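Local coordinates for EDTA monooxygenase (EDTA-degrading bacterium BNC1, PDB 5DQP), which probably oxidises EDTA with molecular oxygen, using reduced FMN from a partner flavin reductase, as a luciferase-like monooxygenase, at residues Val211-Ser216 with Ile229-Leu234; Val263-Val268 with Glu376-Phe381. All blocks are in the same frame, centred on the assembly; numbering follows the deposited sequence.

How the contacts relate
The two contacts illustrate how neighbouring parallel strands are joined in a TIM barrel of the bacterial luciferase family. Along the chain they come in series: contact 1 pairs the strands 210-213 and 229-233, and contact 2 then joins strand 262-271 to the start of strand 380-383, the last in sequence, which also pairs with strand 7-11 and so closes the ring. Their centres lie 10 Å apart within one curled sheet, where strands 229-233 and 262-271 are neighbours. Ile230 O and Leu264 N, 2.8 Å apart, are probably hydrogen-bonded, and Leu234 packs on Phe267. Contact 1 leads into the loop with Ser216, predicted to bind FMN, whereas contact 2 lies away from the annotated sites.

Contact 1: residues Val211-Ser216 with Ile229-Leu234; sequences VQAGGS and IIYAFL. With SO4 (sulfate ion), chain D.
Val211, Gln212 and Ala213 run parallel to Ile229, Ile230 and Tyr231, the two short strand axes coming within 4.7 Å at 26°, as neighbouring strands of a TIM barrel joined by a beta-alpha-beta crossover through helix 217-226. Gln212 holds the pair with both its backbone polar atoms: its N donates to Ile229 O (2.8 Å), and its O accepts from Tyr231 N (3.0 Å). On the face that carries Val211, CG1 lies over one face of the Tyr231 ring, offset toward the rim and 3.9 Å from the ring centroid, a CH-pi contact. This methyl is anti to the backbone N of Val211 (chi1 174°), while CG2 turns instead to CB and CD1 of Ile229. Phe54 meets the same tyrosine ring edge-to-face. On the other face of the sheet, Gln212 OE1 rests 3.7 Å from Ile230 CG2, and both side chains touch Ala223 of the crossover helix. Beyond the strand pairing, a water accepts from Gly214 N and donates to Tyr231 O. Ser216, predicted to bind FMN, caps the helix through OG to Gly219 N, and its own N donates to O3 of a sulfate ion, probably left from crystallisation, at 3.2 Å.

Contact 2: residues Val263-Val268 with Glu376-Phe381; sequences VLPSFV and EAADGF
The carboxylate of Asp379 reaches back to the strand 263-267 and takes the backbone N of Val263 on OD2, 2.7 Å away and almost straight at 173°. OD2 uses its anti lone pair, the one turned away from OD1. The first torsion sets CG beside the residue's own backbone N (chi1 -56°), bringing the carboxylate to the side where that N donates to Val263 O (2.8 Å); one residue thus grips both polar backbone atoms of the valine. The contact lies where the turn after helix 362-374 enters strand 380-383 of the TIM barrel, beside strand 262-271; backbone bonds of Pro265 and Phe267 to Val382 continue the parallel pairing. Pro265 is set with its ring against the turn: CD meets the methyl of Ala378 at 3.5 Å. Leu264 extends CD2 over the Gly380 backbone, 3.7 Å from Gly380 N. The two phenylalanines do not stack. Phe381 presents CB to the edge of the Phe267 ring, in its plane and 4.0 Å from CE1, while its own ring carries CD2 toward Pro265 CD and has Pro265 O at its edge. Both aromatic side chains also pack on Leu369 of helix 362-374. Arg248 forms salt bridges with Asp379 OD1 and Glu376 OE2. Buried Asp379 thus splits its oxygens between a backbone amide and a guanidinium group, an arrangement that would be expected to stabilise its negative charge.

Contact 1: residues Val211-Ser216 with Ile229-Leu234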
# COMPACT_ATOMS: atom_id res chain seq x y z
N VAL A 211 -3.82 -7.23 -14.62
CA VAL A 211 -5.06 -7.99 -14.65
C VAL A 211 -6.18 -7.06 -15.08
O VAL A 211 -6.15 -5.86 -14.80
CB VAL A 211 -5.33 -8.63 -13.26
CG1 VAL A 211 -6.74 -9.33 -13.20
CG2 VAL A 211 -4.21 -9.61 -12.91
N GLN A 212 -7.16 -7.62 -15.80
CA GLN A 212 -8.28 -6.86 -16.33
C GLN A 212 -9.58 -7.64 -16.14
O GLN A 212 -9.58 -8.88 -16.13
CB GLN A 212 -8.06 -6.49 -17.81
CG GLN A 212 -9.09 -5.47 -18.39
CD GLN A 212 -10.39 -6.12 -18.87
OE1 GLN A 212 -10.42 -7.31 -19.21
NE2 GLN A 212 -11.48 -5.34 -18.87
N ALA A 213 -10.64 -6.92 -15.87
CA ALA A 213 -11.98 -7.46 -15.67
C ALA A 213 -13.01 -6.50 -16.27
O ALA A 213 -13.23 -5.43 -15.77
CB ALA A 213 -12.25 -7.63 -14.19
N GLY A 214 -13.67 -6.91 -17.33
CA GLY A 214 -14.71 -6.11 -17.96
C GLY A 214 -15.18 -6.59 -19.30
O GLY A 214 -14.43 -6.56 -20.24
N GLY A 215 -16.44 -6.99 -19.41
CA GLY A 215 -16.95 -7.60 -20.61
C GLY A 215 -17.34 -6.66 -21.74
O GLY A 215 -17.63 -7.14 -22.84
N SER A 216 -17.35 -5.35 -21.50
CA SER A 216 -17.68 -4.42 -22.56
C SER A 216 -16.63 -4.47 -23.66
O SER A 216 -15.51 -4.95 -23.48
CB SER A 216 -17.78 -2.99 -22.02
OG SER A 216 -16.49 -2.44 -21.79
N ILE A 229 -3.98 -11.30 -17.37
CA ILE A 229 -5.03 -12.12 -16.81
C ILE A 229 -6.34 -11.37 -16.97
O ILE A 229 -6.43 -10.17 -16.69
CB ILE A 229 -4.80 -12.45 -15.33
CG1 ILE A 229 -3.37 -12.94 -15.09
CG2 ILE A 229 -5.83 -13.48 -14.88
CD1 ILE A 229 -3.08 -13.19 -13.60
N ILE A 230 -7.36 -12.10 -17.40
CA ILE A 230 -8.70 -11.57 -17.55
C ILE A 230 -9.62 -12.42 -16.68
O ILE A 230 -9.64 -13.65 -16.81
CB ILE A 230 -9.15 -11.60 -19.02
CG1 ILE A 230 -8.06 -11.00 -19.93
CG2 ILE A 230 -10.54 -10.97 -19.17
CD1 ILE A 230 -8.32 -11.18 -21.42
N TYR A 231 -10.36 -11.76 -15.79
CA TYR A 231 -11.43 -12.40 -15.04
C TYR A 231 -12.70 -12.43 -15.87
O TYR A 231 -13.01 -11.47 -16.57
CB TYR A 231 -11.72 -11.65 -13.75
CG TYR A 231 -10.59 -11.65 -12.77
CD1 TYR A 231 -9.48 -12.46 -12.96
CD2 TYR A 231 -10.65 -10.85 -11.64
CE1 TYR A 231 -8.44 -12.47 -12.04
CE2 TYR A 231 -9.63 -10.86 -10.70
CZ TYR A 231 -8.53 -11.66 -10.91
OH TYR A 231 -7.51 -11.65 -9.98
N ALA A 232 -13.43 -13.54 -15.78
CA ALA A 232 -14.62 -13.74 -16.59
C ALA A 232 -15.78 -14.22 -15.74
O ALA A 232 -15.61 -14.74 -14.63
CB ALA A 232 -14.37 -14.74 -17.74
N PHE A 233 -16.97 -14.02 -16.28
CA PHE A 233 -18.19 -14.50 -15.69
C PHE A 233 -18.30 -16.01 -15.92
O PHE A 233 -17.92 -16.52 -16.97
CB PHE A 233 -19.38 -13.76 -16.31
CG PHE A 233 -20.71 -14.19 -15.79
CD1 PHE A 233 -21.08 -13.91 -14.48
CD2 PHE A 233 -21.62 -14.83 -16.63
CE1 PHE A 233 -22.32 -14.30 -14.01
CE2 PHE A 233 -22.86 -15.21 -16.16
CZ PHE A 233 -23.21 -14.95 -14.85
N LEU A 234 -18.78 -16.72 -14.90
CA LEU A 234 -18.97 -18.16 -15.05
C LEU A 234 -20.39 -18.39 -15.58
O LEU A 234 -21.32 -18.72 -14.85
CB LEU A 234 -18.71 -18.88 -13.74
CG LEU A 234 -18.81 -20.41 -13.87
CD1 LEU A 234 -17.49 -20.98 -14.29
CD2 LEU A 234 -19.29 -21.07 -12.57
S SO4 D . -16.91 -2.65 -18.35
O1 SO4 D . -18.16 -2.05 -18.83
O2 SO4 D . -17.24 -3.68 -17.36
O3 SO4 D . -16.16 -3.26 -19.44
O4 SO4 D . -16.10 -1.60 -17.74
O HOH W 1 -13.69 -9.43 -18.68

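Contact 2: residues Val263-Val268 with Glu376-Phe381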
# COMPACT_ATOMS: atom_id res chain seq x y z
N VAL A 263 -7.35 -16.55 -19.09
CA VAL A 263 -8.73 -16.23 -18.72
C VAL A 263 -9.13 -17.08 -17.51
O VAL A 263 -9.03 -18.31 -17.54
CB VAL A 263 -9.70 -16.46 -19.90
CG1 VAL A 263 -11.14 -16.18 -19.48
CG2 VAL A 263 -9.31 -15.61 -21.10
N LEU A 264 -9.63 -16.42 -16.47
CA LEU A 264 -10.05 -17.08 -15.23
C LEU A 264 -11.48 -16.68 -14.90
O LEU A 264 -11.70 -15.57 -14.38
CB LEU A 264 -9.13 -16.73 -14.07
CG LEU A 264 -7.62 -16.67 -14.30
CD1 LEU A 264 -6.92 -16.52 -12.96
CD2 LEU A 264 -7.12 -17.90 -15.04
N PRO A 265 -12.47 -17.53 -15.18
CA PRO A 265 -13.83 -17.29 -14.69
C PRO A 265 -13.86 -17.32 -13.17
O PRO A 265 -13.13 -18.08 -12.53
CB PRO A 265 -14.64 -18.45 -15.29
CG PRO A 265 -13.83 -18.95 -16.44
CD PRO A 265 -12.40 -18.80 -15.93
N SER A 266 -14.71 -16.48 -12.60
CA SER A 266 -14.81 -16.28 -11.16
C SER A 266 -16.11 -16.91 -10.69
O SER A 266 -17.13 -16.79 -11.36
CB SER A 266 -14.77 -14.78 -10.82
OG SER A 266 -14.77 -14.56 -9.41
N PHE A 267 -16.07 -17.58 -9.54
CA PHE A 267 -17.30 -18.17 -9.04
C PHE A 267 -17.21 -18.38 -7.54
O PHE A 267 -16.12 -18.38 -6.95
CB PHE A 267 -17.62 -19.48 -9.76
CG PHE A 267 -16.77 -20.63 -9.32
CD1 PHE A 267 -15.46 -20.72 -9.72
CD2 PHE A 267 -17.27 -21.61 -8.48
CE1 PHE A 267 -14.67 -21.76 -9.29
CE2 PHE A 267 -16.47 -22.66 -8.07
CZ PHE A 267 -15.18 -22.73 -8.47
N VAL A 268 -18.38 -18.58 -6.93
CA VAL A 268 -18.52 -18.79 -5.50
C VAL A 268 -18.77 -20.28 -5.26
O VAL A 268 -19.82 -20.79 -5.67
CB VAL A 268 -19.68 -17.97 -4.93
CG1 VAL A 268 -19.79 -18.19 -3.40
CG2 VAL A 268 -19.52 -16.48 -5.30
N GLU A 376 -11.04 -25.79 -22.59
CA GLU A 376 -10.55 -24.46 -22.90
C GLU A 376 -11.64 -23.40 -22.76
O GLU A 376 -11.66 -22.41 -23.50
CB GLU A 376 -9.96 -24.41 -24.30
CG GLU A 376 -9.05 -25.60 -24.60
CD GLU A 376 -7.57 -25.27 -24.53
OE1 GLU A 376 -6.77 -26.20 -24.24
OE2 GLU A 376 -7.19 -24.10 -24.77
N ALA A 377 -12.58 -23.62 -21.85
CA ALA A 377 -13.46 -22.55 -21.42
C ALA A 377 -12.84 -21.72 -20.31
O ALA A 377 -13.47 -20.77 -19.83
CB ALA A 377 -14.81 -23.10 -20.97
N ALA A 378 -11.61 -22.05 -19.91
CA ALA A 378 -10.93 -21.43 -18.78
C ALA A 378 -9.47 -21.86 -18.81
O ALA A 378 -9.16 -23.00 -19.17
CB ALA A 378 -11.57 -21.86 -17.46
N ASP A 379 -8.57 -20.96 -18.41
CA ASP A 379 -7.21 -21.37 -18.07
C ASP A 379 -7.03 -21.64 -16.58
O ASP A 379 -5.95 -22.09 -16.16
CB ASP A 379 -6.21 -20.30 -18.54
CG ASP A 379 -6.35 -20.00 -20.03
OD1 ASP A 379 -5.95 -20.87 -20.84
OD2 ASP A 379 -6.88 -18.92 -20.40
N GLY A 380 -8.06 -21.38 -15.78
CA GLY A 380 -8.01 -21.51 -14.35
C GLY A 380 -9.19 -20.73 -13.81
O GLY A 380 -10.06 -20.33 -14.57
N PHE A 381 -9.20 -20.52 -12.49
CA PHE A 381 -10.39 -19.94 -11.87
C PHE A 381 -10.04 -19.02 -10.72
O PHE A 381 -9.01 -19.18 -10.07
CB PHE A 381 -11.37 -21.03 -11.37
CG PHE A 381 -11.76 -22.00 -12.46
CD1 PHE A 381 -10.97 -23.11 -12.73
CD2 PHE A 381 -12.87 -21.77 -13.24
CE1 PHE A 381 -11.31 -23.99 -13.73
CE2 PHE A 381 -13.22 -22.64 -14.24
CZ PHE A 381 -12.42 -23.75 -14.49